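Side-chain contacts in RNA-dependent RNA Polymerase (Bombyx mori cytoplasmic polyhedrosis virus, PDB 6TZ0), which catalyses RNA synthesis from an RNA template, serving both the transcription and the replication of a double-stranded RNA genome: residues T347-S352 / I474-R479; D354-P359 / Q486-G491; S619-S624 / Q629-E634. One frame throughout, in Å; residues are numbered along the deposited sequence.

Contact 1: residues T347-S352 / I474-R479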
loop_
_atom_site.group_PDB
_atom_site.type_symbol
_atom_site.label_atom_id
_atom_site.label_comp_id
_atom_site.label_asym_id
_atom_site.label_seq_id
_atom_site.Cartn_x
_atom_site.Cartn_y
_atom_site.Cartn_z
ATOM N N THR A 347 10.355 3.229 -16.436
ATOM C CA THR A 347 10.080 3.002 -17.852
ATOM C C THR A 347 8.651 2.501 -17.994
ATOM O O THR A 347 7.812 2.689 -17.107
ATOM C CB THR A 347 11.063 2.019 -18.501
ATOM O OG1 THR A 347 11.245 0.877 -17.657
ATOM C CG2 THR A 347 12.368 2.696 -18.860
ATOM N N LEU A 348 8.363 1.907 -19.153
ATOM C CA LEU A 348 7.085 1.252 -19.395
ATOM C C LEU A 348 6.901 0.090 -18.435
ATOM O O LEU A 348 7.808 -0.723 -18.247
ATOM C CB LEU A 348 7.016 0.732 -20.833
ATOM C CG LEU A 348 7.045 1.688 -22.023
ATOM C CD1 LEU A 348 7.103 0.880 -23.304
ATOM C CD2 LEU A 348 5.857 2.621 -22.032
ATOM N N THR A 349 5.712 0.001 -17.840
ATOM C CA THR A 349 5.439 -1.051 -16.872
ATOM C C THR A 349 5.291 -2.427 -17.506
ATOM O O THR A 349 5.379 -3.430 -16.791
ATOM C CB THR A 349 4.189 -0.703 -16.078
ATOM O OG1 THR A 349 3.848 -1.793 -15.216
ATOM C CG2 THR A 349 3.072 -0.412 -17.000
ATOM N N GLU A 350 5.098 -2.502 -18.826
ATOM C CA GLU A 350 5.146 -3.794 -19.499
ATOM C C GLU A 350 6.552 -4.379 -19.478
ATOM O O GLU A 350 6.717 -5.598 -19.574
ATOM C CB GLU A 350 4.672 -3.666 -20.944
ATOM C CG GLU A 350 3.240 -3.205 -21.149
ATOM C CD GLU A 350 3.120 -1.695 -21.274
ATOM O OE1 GLU A 350 4.152 -1.005 -21.187
ATOM O OE2 GLU A 350 1.998 -1.199 -21.488
ATOM N N LEU A 351 7.572 -3.529 -19.364
ATOM C CA LEU A 351 8.946 -4.008 -19.336
ATOM C C LEU A 351 9.374 -4.456 -17.947
ATOM O O LEU A 351 10.170 -5.390 -17.823
ATOM C CB LEU A 351 9.891 -2.922 -19.848
ATOM C CG LEU A 351 9.807 -2.572 -21.332
ATOM C CD1 LEU A 351 10.682 -1.381 -21.645
ATOM C CD2 LEU A 351 10.212 -3.765 -22.173
ATOM N N SER A 352 8.861 -3.816 -16.902
ATOM C CA SER A 352 9.235 -4.135 -15.533
ATOM C C SER A 352 8.230 -5.037 -14.837
ATOM O O SER A 352 8.452 -5.414 -13.680
ATOM C CB SER A 352 9.409 -2.852 -14.724
ATOM O OG SER A 352 9.700 -3.142 -13.369
ATOM N N ILE A 474 -8.331 -7.413 -10.660
ATOM C CA ILE A 474 -7.503 -6.664 -9.723
ATOM C C ILE A 474 -6.587 -5.752 -10.527
ATOM O O ILE A 474 -5.825 -6.218 -11.380
ATOM C CB ILE A 474 -6.700 -7.601 -8.810
ATOM C CG1 ILE A 474 -7.644 -8.413 -7.925
ATOM C CG2 ILE A 474 -5.726 -6.809 -7.964
ATOM C CD1 ILE A 474 -6.970 -9.515 -7.162
ATOM N N LYS A 475 -6.659 -4.454 -10.256
ATOM C CA LYS A 475 -5.965 -3.472 -11.072
ATOM C C LYS A 475 -4.491 -3.388 -10.693
ATOM O O LYS A 475 -4.078 -3.777 -9.602
ATOM C CB LYS A 475 -6.619 -2.101 -10.926
ATOM C CG LYS A 475 -8.083 -2.086 -11.306
ATOM C CD LYS A 475 -8.285 -2.443 -12.760
ATOM C CE LYS A 475 -7.823 -1.319 -13.665
ATOM N NZ LYS A 475 -8.086 -1.621 -15.097
ATOM N N LEU A 476 -3.699 -2.866 -11.620
ATOM C CA LEU A 476 -2.264 -2.711 -11.450
ATOM C C LEU A 476 -1.898 -1.248 -11.649
ATOM O O LEU A 476 -2.363 -0.607 -12.596
ATOM C CB LEU A 476 -1.510 -3.602 -12.444
ATOM C CG LEU A 476 -0.006 -3.845 -12.330
ATOM C CD1 LEU A 476 0.294 -5.232 -12.843
ATOM C CD2 LEU A 476 0.806 -2.835 -13.124
ATOM N N VAL A 477 -1.068 -0.718 -10.760
ATOM C CA VAL A 477 -0.585 0.653 -10.872
ATOM C C VAL A 477 0.877 0.683 -10.438
ATOM O O VAL A 477 1.274 0.009 -9.485
ATOM C CB VAL A 477 -1.487 1.633 -10.076
ATOM C CG1 VAL A 477 -1.582 1.258 -8.604
ATOM C CG2 VAL A 477 -1.028 3.076 -10.240
ATOM N N GLU A 478 1.695 1.416 -11.181
ATOM C CA GLU A 478 3.133 1.341 -11.007
ATOM C C GLU A 478 3.617 2.374 -9.988
ATOM O O GLU A 478 2.838 3.144 -9.424
ATOM C CB GLU A 478 3.809 1.473 -12.370
ATOM C CG GLU A 478 3.403 2.698 -13.165
ATOM C CD GLU A 478 4.274 3.879 -12.854
ATOM O OE1 GLU A 478 5.363 3.641 -12.307
ATOM O OE2 GLU A 478 3.878 5.029 -13.142
ATOM N N ARG A 479 4.926 2.388 -9.747
ATOM C CA ARG A 479 5.522 3.206 -8.700
ATOM C C ARG A 479 6.886 3.696 -9.181
ATOM O O ARG A 479 7.457 3.164 -10.131
ATOM C CB ARG A 479 5.629 2.395 -7.391
ATOM C CG ARG A 479 5.992 3.170 -6.135
ATOM C CD ARG A 479 6.012 2.307 -4.892
ATOM N NE ARG A 479 6.530 3.054 -3.749
ATOM C CZ ARG A 479 5.794 3.848 -2.979
ATOM N NH1 ARG A 479 4.501 4.006 -3.224
ATOM N NH2 ARG A 479 6.352 4.490 -1.962
#
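T349 and L476 meet because both side chains take the extended first torsion: OG1 of T349 stands anti to its own nitrogen (chi1 175°), and CG of L476 does likewise (chi1 -169°), carrying the isobutyl group off the strand toward the start of the helix. The hydroxyl oxygen OG1 of T349 then lies 3.8 Å from the CD2 methyl of L476. The two side chains run past one another in opposite directions, so the meeting is alongside rather than head-on.

E478 adds the second touch, just beyond strand 474-477. Its CB comes to 4.3 Å from CB of T349, while the CA atoms of these two residues, the nearest such pair here, are 6.7 Å apart. Only the root of the glutamate takes part; its carboxylate is engaged elsewhere, with OE1 receiving a hydrogen bond from NE2 of Q486. That amide also makes a weak bond to the carbonyl oxygen of T347. The contact joins the start of helix 349-356, with L348 at its N-cap, to an inner strand of the mixed sheet in the central polymerase domain, where strand 474-477 leads into the arginine-rich loop that contains R485.

The buried area is small, 98 Å². A hydroxyl oxygen beside a leucine methyl, and one CB beside another, bring only van der Waals attraction and the exclusion of water. The direct contact is light and non-directional, and shares the helix with Y622 of strand 620-624; a polar link, one bond of it weak, runs through Q486.

Contact 2: residues D354-P359 / Q486-G491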
loop_
_atom_site.group_PDB
_atom_site.type_symbol
_atom_site.label_atom_id
_atom_site.label_comp_id
_atom_site.label_asym_id
_atom_site.label_seq_id
_atom_site.Cartn_x
_atom_site.Cartn_y
_atom_site.Cartn_z
ATOM N N ASP A 354 7.401 -8.159 -15.500
ATOM C CA ASP A 354 7.840 -9.537 -15.338
ATOM C C ASP A 354 8.892 -9.668 -14.243
ATOM O O ASP A 354 9.206 -10.782 -13.821
ATOM C CB ASP A 354 8.381 -10.054 -16.670
ATOM C CG ASP A 354 8.362 -11.564 -16.775
ATOM O OD1 ASP A 354 7.857 -12.230 -15.857
ATOM O OD2 ASP A 354 8.857 -12.090 -17.791
ATOM N N ALA A 355 9.452 -8.554 -13.781
ATOM C CA ALA A 355 10.426 -8.575 -12.704
ATOM C C ALA A 355 9.884 -8.022 -11.398
ATOM O O ALA A 355 10.500 -8.237 -10.352
ATOM C CB ALA A 355 11.670 -7.778 -13.101
ATOM N N ALA A 356 8.762 -7.314 -11.433
ATOM C CA ALA A 356 8.226 -6.748 -10.206
ATOM C C ALA A 356 7.191 -7.649 -9.550
ATOM O O ALA A 356 7.136 -7.732 -8.319
ATOM C CB ALA A 356 7.611 -5.376 -10.489
ATOM N N VAL A 357 6.367 -8.335 -10.342
ATOM C CA VAL A 357 5.155 -8.957 -9.830
ATOM C C VAL A 357 4.974 -10.389 -10.319
ATOM O O VAL A 357 3.984 -11.032 -9.971
ATOM C CB VAL A 357 3.932 -8.077 -10.188
ATOM C CG1 VAL A 357 3.513 -8.239 -11.642
ATOM C CG2 VAL A 357 2.772 -8.198 -9.189
ATOM N N PHE A 358 5.913 -10.933 -11.081
ATOM C CA PHE A 358 5.744 -12.301 -11.561
ATOM C C PHE A 358 6.149 -13.279 -10.460
ATOM O O PHE A 358 7.214 -13.114 -9.860
ATOM C CB PHE A 358 6.587 -12.548 -12.810
ATOM C CG PHE A 358 6.209 -13.793 -13.568
ATOM C CD1 PHE A 358 5.193 -13.762 -14.506
ATOM C CD2 PHE A 358 6.835 -14.997 -13.317
ATOM C CE1 PHE A 358 4.836 -14.901 -15.201
ATOM C CE2 PHE A 358 6.468 -16.139 -13.993
ATOM C CZ PHE A 358 5.474 -16.088 -14.941
ATOM N N PRO A 359 5.347 -14.307 -10.186
ATOM C CA PRO A 359 5.636 -15.191 -9.052
ATOM C C PRO A 359 6.788 -16.140 -9.334
ATOM O O PRO A 359 7.121 -16.429 -10.483
ATOM C CB PRO A 359 4.328 -15.964 -8.874
ATOM C CG PRO A 359 3.736 -15.979 -10.214
ATOM C CD PRO A 359 4.089 -14.676 -10.853
ATOM N N GLN A 486 10.744 -0.842 -10.509
ATOM C CA GLN A 486 9.554 -0.019 -10.687
ATOM C C GLN A 486 8.424 -0.385 -9.721
ATOM O O GLN A 486 7.650 0.502 -9.349
ATOM C CB GLN A 486 9.084 -0.086 -12.141
ATOM C CG GLN A 486 8.106 1.019 -12.514
ATOM C CD GLN A 486 7.706 1.006 -13.966
ATOM O OE1 GLN A 486 8.103 0.132 -14.725
ATOM N NE2 GLN A 486 6.921 1.993 -14.365
ATOM N N ARG A 487 8.327 -1.651 -9.290
ATOM C CA ARG A 487 7.489 -2.083 -8.157
ATOM C C ARG A 487 5.999 -1.791 -8.397
ATOM O O ARG A 487 5.411 -0.853 -7.852
ATOM C CB ARG A 487 8.004 -1.456 -6.851
ATOM C CG ARG A 487 7.347 -1.917 -5.555
ATOM C CD ARG A 487 8.004 -1.247 -4.364
ATOM N NE ARG A 487 7.289 -1.504 -3.119
ATOM C CZ ARG A 487 7.465 -2.579 -2.361
ATOM N NH1 ARG A 487 6.773 -2.723 -1.240
ATOM N NH2 ARG A 487 8.328 -3.516 -2.725
ATOM N N ALA A 488 5.426 -2.564 -9.316
ATOM C CA ALA A 488 3.995 -2.485 -9.594
ATOM C C ALA A 488 3.163 -2.899 -8.382
ATOM O O ALA A 488 3.266 -4.029 -7.899
ATOM C CB ALA A 488 3.651 -3.375 -10.785
ATOM N N ILE A 489 2.318 -1.986 -7.904
ATOM C CA ILE A 489 1.478 -2.217 -6.733
ATOM C C ILE A 489 0.035 -2.419 -7.193
ATOM O O ILE A 489 -0.396 -1.849 -8.201
ATOM C CB ILE A 489 1.626 -1.061 -5.712
ATOM C CG1 ILE A 489 1.057 -1.445 -4.353
ATOM C CG2 ILE A 489 1.022 0.246 -6.192
ATOM C CD1 ILE A 489 1.845 -2.522 -3.706
ATOM N N SER A 490 -0.700 -3.273 -6.489
ATOM C CA SER A 490 -2.036 -3.642 -6.931
ATOM C C SER A 490 -3.095 -2.753 -6.302
ATOM O O SER A 490 -2.903 -2.178 -5.229
ATOM C CB SER A 490 -2.349 -5.096 -6.593
ATOM O OG SER A 490 -2.487 -5.268 -5.198
ATOM N N GLY A 491 -4.224 -2.649 -6.991
ATOM C CA GLY A 491 -5.366 -1.926 -6.483
ATOM C C GLY A 491 -6.628 -2.724 -6.709
ATOM O O GLY A 491 -6.825 -3.291 -7.784
#
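A356 is the first residue of 354-359 to meet the other segment, at the last turn of helix 349-356, and it does so through its single methyl. CB of A356 sits 3.7 Å from the backbone N of A488, resting against the main chain just ahead of strand 489-491. The backbone N of R487 is 4.0 Å from the same CB of A356. That methyl also faces CB of A488 at 4.4 Å, and A488 in turn packs on L476 of the adjoining strand. The side chain of R487 starts out away from the helix; it passes about 5 Å from the side chain of D552, which binds UTP in another structure of this polymerase, the nucleotide being absent here.

V357 follows, leaving helical geometry. A chi1 of 78° sets its CG2 roughly anti to the nitrogen, and this methyl approaches the carbonyl oxygen of A488 at 4.4 Å. The V357 carbonyl turns elsewhere, accepting a hydrogen bond from T636. Beyond it F358, whose ring has CD of P359 over one face near the rim, packs on R469 of the neighbouring chain of Viral structural protein 4, and P359 packs on A496 of that chain.

The helix end thus lies against the return of the arginine-rich loop between antiparallel strands 474-477 and 489-491, consistent with motif F of the polymerase fingers. Weak dispersion between small groups, with neither charge nor directional bonding, carries this contact.

Contact 3: residues S619-S624 / Q629-E634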
loop_
_atom_site.group_PDB
_atom_site.type_symbol
_atom_site.label_atom_id
_atom_site.label_comp_id
_atom_site.label_asym_id
_atom_site.label_seq_id
_atom_site.Cartn_x
_atom_site.Cartn_y
_atom_site.Cartn_z
ATOM N N SER A 619 -3.968 -12.689 -9.171
ATOM C CA SER A 619 -3.418 -12.214 -10.441
ATOM C C SER A 619 -3.926 -10.836 -10.835
ATOM O O SER A 619 -5.121 -10.641 -11.071
ATOM C CB SER A 619 -3.752 -13.212 -11.542
ATOM O OG SER A 619 -3.145 -14.457 -11.291
ATOM N N THR A 620 -3.006 -9.885 -10.901
ATOM C CA THR A 620 -3.330 -8.532 -11.304
ATOM C C THR A 620 -3.454 -8.442 -12.815
ATOM O O THR A 620 -2.751 -9.123 -13.563
ATOM C CB THR A 620 -2.261 -7.559 -10.820
ATOM O OG1 THR A 620 -1.000 -7.939 -11.376
ATOM C CG2 THR A 620 -2.165 -7.597 -9.321
ATOM N N SER A 621 -4.361 -7.583 -13.259
ATOM C CA SER A 621 -4.605 -7.355 -14.673
ATOM C C SER A 621 -4.207 -5.927 -15.006
ATOM O O SER A 621 -4.688 -4.984 -14.373
ATOM C CB SER A 621 -6.070 -7.608 -15.018
ATOM O OG SER A 621 -6.312 -7.352 -16.384
ATOM N N TYR A 622 -3.324 -5.769 -15.982
ATOM C CA TYR A 622 -2.909 -4.459 -16.457
ATOM C C TYR A 622 -3.458 -4.222 -17.855
ATOM O O TYR A 622 -3.423 -5.121 -18.700
ATOM C CB TYR A 622 -1.388 -4.314 -16.452
ATOM C CG TYR A 622 -0.948 -2.996 -17.024
ATOM C CD1 TYR A 622 -1.198 -1.809 -16.352
ATOM C CD2 TYR A 622 -0.289 -2.935 -18.243
ATOM C CE1 TYR A 622 -0.809 -0.598 -16.879
ATOM C CE2 TYR A 622 0.105 -1.735 -18.775
ATOM C CZ TYR A 622 -0.168 -0.568 -18.097
ATOM O OH TYR A 622 0.236 0.636 -18.623
ATOM N N GLU A 623 -3.968 -3.017 -18.089
ATOM C CA GLU A 623 -4.511 -2.633 -19.386
ATOM C C GLU A 623 -3.442 -1.872 -20.157
ATOM O O GLU A 623 -3.144 -0.716 -19.841
ATOM C CB GLU A 623 -5.765 -1.784 -19.216
ATOM C CG GLU A 623 -6.388 -1.360 -20.523
ATOM C CD GLU A 623 -7.646 -0.546 -20.329
ATOM O OE1 GLU A 623 -8.011 -0.285 -19.163
ATOM O OE2 GLU A 623 -8.275 -0.173 -21.340
ATOM N N SER A 624 -2.876 -2.509 -21.172
ATOM C CA SER A 624 -1.765 -1.937 -21.912
ATOM C C SER A 624 -2.228 -1.333 -23.229
ATOM O O SER A 624 -3.188 -1.797 -23.846
ATOM C CB SER A 624 -0.698 -2.992 -22.178
ATOM O OG SER A 624 -1.202 -4.005 -23.015
ATOM N N GLN A 629 -5.075 -6.173 -22.762
ATOM C CA GLN A 629 -5.253 -6.513 -21.357
ATOM C C GLN A 629 -4.301 -7.643 -20.999
ATOM O O GLN A 629 -4.414 -8.750 -21.536
ATOM C CB GLN A 629 -6.699 -6.905 -21.065
ATOM C CG GLN A 629 -6.957 -7.154 -19.607
ATOM C CD GLN A 629 -8.406 -7.442 -19.313
ATOM O OE1 GLN A 629 -9.239 -7.468 -20.216
ATOM N NE2 GLN A 629 -8.719 -7.665 -18.043
ATOM N N VAL A 630 -3.371 -7.360 -20.091
ATOM C CA VAL A 630 -2.310 -8.282 -19.709
ATOM C C VAL A 630 -2.591 -8.772 -18.297
ATOM O O VAL A 630 -2.786 -7.965 -17.382
ATOM C CB VAL A 630 -0.928 -7.608 -19.788
ATOM C CG1 VAL A 630 0.168 -8.568 -19.360
ATOM C CG2 VAL A 630 -0.674 -7.085 -21.181
ATOM N N LYS A 631 -2.604 -10.085 -18.118
ATOM C CA LYS A 631 -2.836 -10.696 -16.821
ATOM C C LYS A 631 -1.540 -11.299 -16.301
ATOM O O LYS A 631 -0.572 -11.452 -17.042
ATOM C CB LYS A 631 -3.940 -11.749 -16.921
ATOM C CG LYS A 631 -5.270 -11.127 -17.293
ATOM C CD LYS A 631 -6.349 -12.147 -17.502
ATOM C CE LYS A 631 -6.162 -12.907 -18.796
ATOM N NZ LYS A 631 -6.358 -12.032 -19.978
ATOM N N ASN A 632 -1.515 -11.600 -15.012
ATOM C CA ASN A 632 -0.334 -12.152 -14.368
ATOM C C ASN A 632 -0.568 -13.624 -14.038
ATOM O O ASN A 632 -1.700 -14.095 -13.996
ATOM C CB ASN A 632 -0.023 -11.357 -13.099
ATOM C CG ASN A 632 1.355 -11.632 -12.554
ATOM O OD1 ASN A 632 2.127 -12.383 -13.136
ATOM N ND2 ASN A 632 1.660 -11.050 -11.409
ATOM N N ALA A 633 0.519 -14.353 -13.814
ATOM C CA ALA A 633 0.377 -15.665 -13.207
ATOM C C ALA A 633 0.041 -15.517 -11.725
ATOM O O ALA A 633 0.218 -14.456 -11.124
ATOM C CB ALA A 633 1.645 -16.492 -13.390
ATOM N N GLU A 634 -0.454 -16.595 -11.136
ATOM C CA GLU A 634 -1.015 -16.544 -9.796
ATOM C C GLU A 634 -0.003 -17.072 -8.785
ATOM O O GLU A 634 0.878 -17.863 -9.117
ATOM C CB GLU A 634 -2.322 -17.344 -9.750
ATOM C CG GLU A 634 -3.296 -16.964 -8.638
ATOM C CD GLU A 634 -3.072 -17.744 -7.365
ATOM O OE1 GLU A 634 -2.595 -18.892 -7.464
ATOM O OE2 GLU A 634 -3.363 -17.217 -6.268
#
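Strands 620-624 and 629-631 run antiparallel as the two arms of a beta hairpin, their axes 4.5 Å apart at the closest and inclined at 154°, with Y622 and V630 forming the hydrogen-bonded pair: Y622 N reaches V630 O at 2.7 Å, and V630 N reaches Y622 O at 2.6 Å. On one face S621 and Q629 meet diagonally. The extended glutamine brings NE2 to 2.9 Å from OG of S621, donating within its amide plane along a fairly straight path (163° at the hydrogen). CG2 of V630, on the face it shares with Y622, lies 3.6 Å from OG of S624, a hydroxyl bonded to the turn at F627.

At the open end of the hairpin, away from the turn, OG of S619 donates to the carbonyl oxygen of N632 at 3.1 Å, coming from above the carbonyl plane. T620 and N632 lie side by side, OG1 of the threonine 4.0 Å from the asparagine CB, while ND2 of N632 is hydrogen-bonded to the carbonyl oxygen of V357.

The hairpin closes one margin of a mixed sheet. Strand 620-624 lies between its partner and the parallel strand 474-477, Y622 packs on helix 349-356, and the neighbouring chain of Viral structural protein 4 packs on Q629, V630, K631 and A633.

In the fold
All three contacts belong to one small mixed sheet and the helix beside it. Contacts 1 and 2 use the opposite ends of helix 349-356; their centres are about 7 Å apart and their strands pair directly, K475 N lying 2.7 Å from G491 O and V477 O 2.8 Å from I489 N. Contact 3, its centre about 10 Å from each of the others, extends the sheet in the opposite direction, with S621 N 2.7 Å from I474 O. Between the strands of contacts 1 and 2 lies R485, which binds UTP in another structure of this polymerase. The side chains of R487 and R485 are about 6 Å apart. In contact 3 the side chain of N632 is about 10 Å from that of D552.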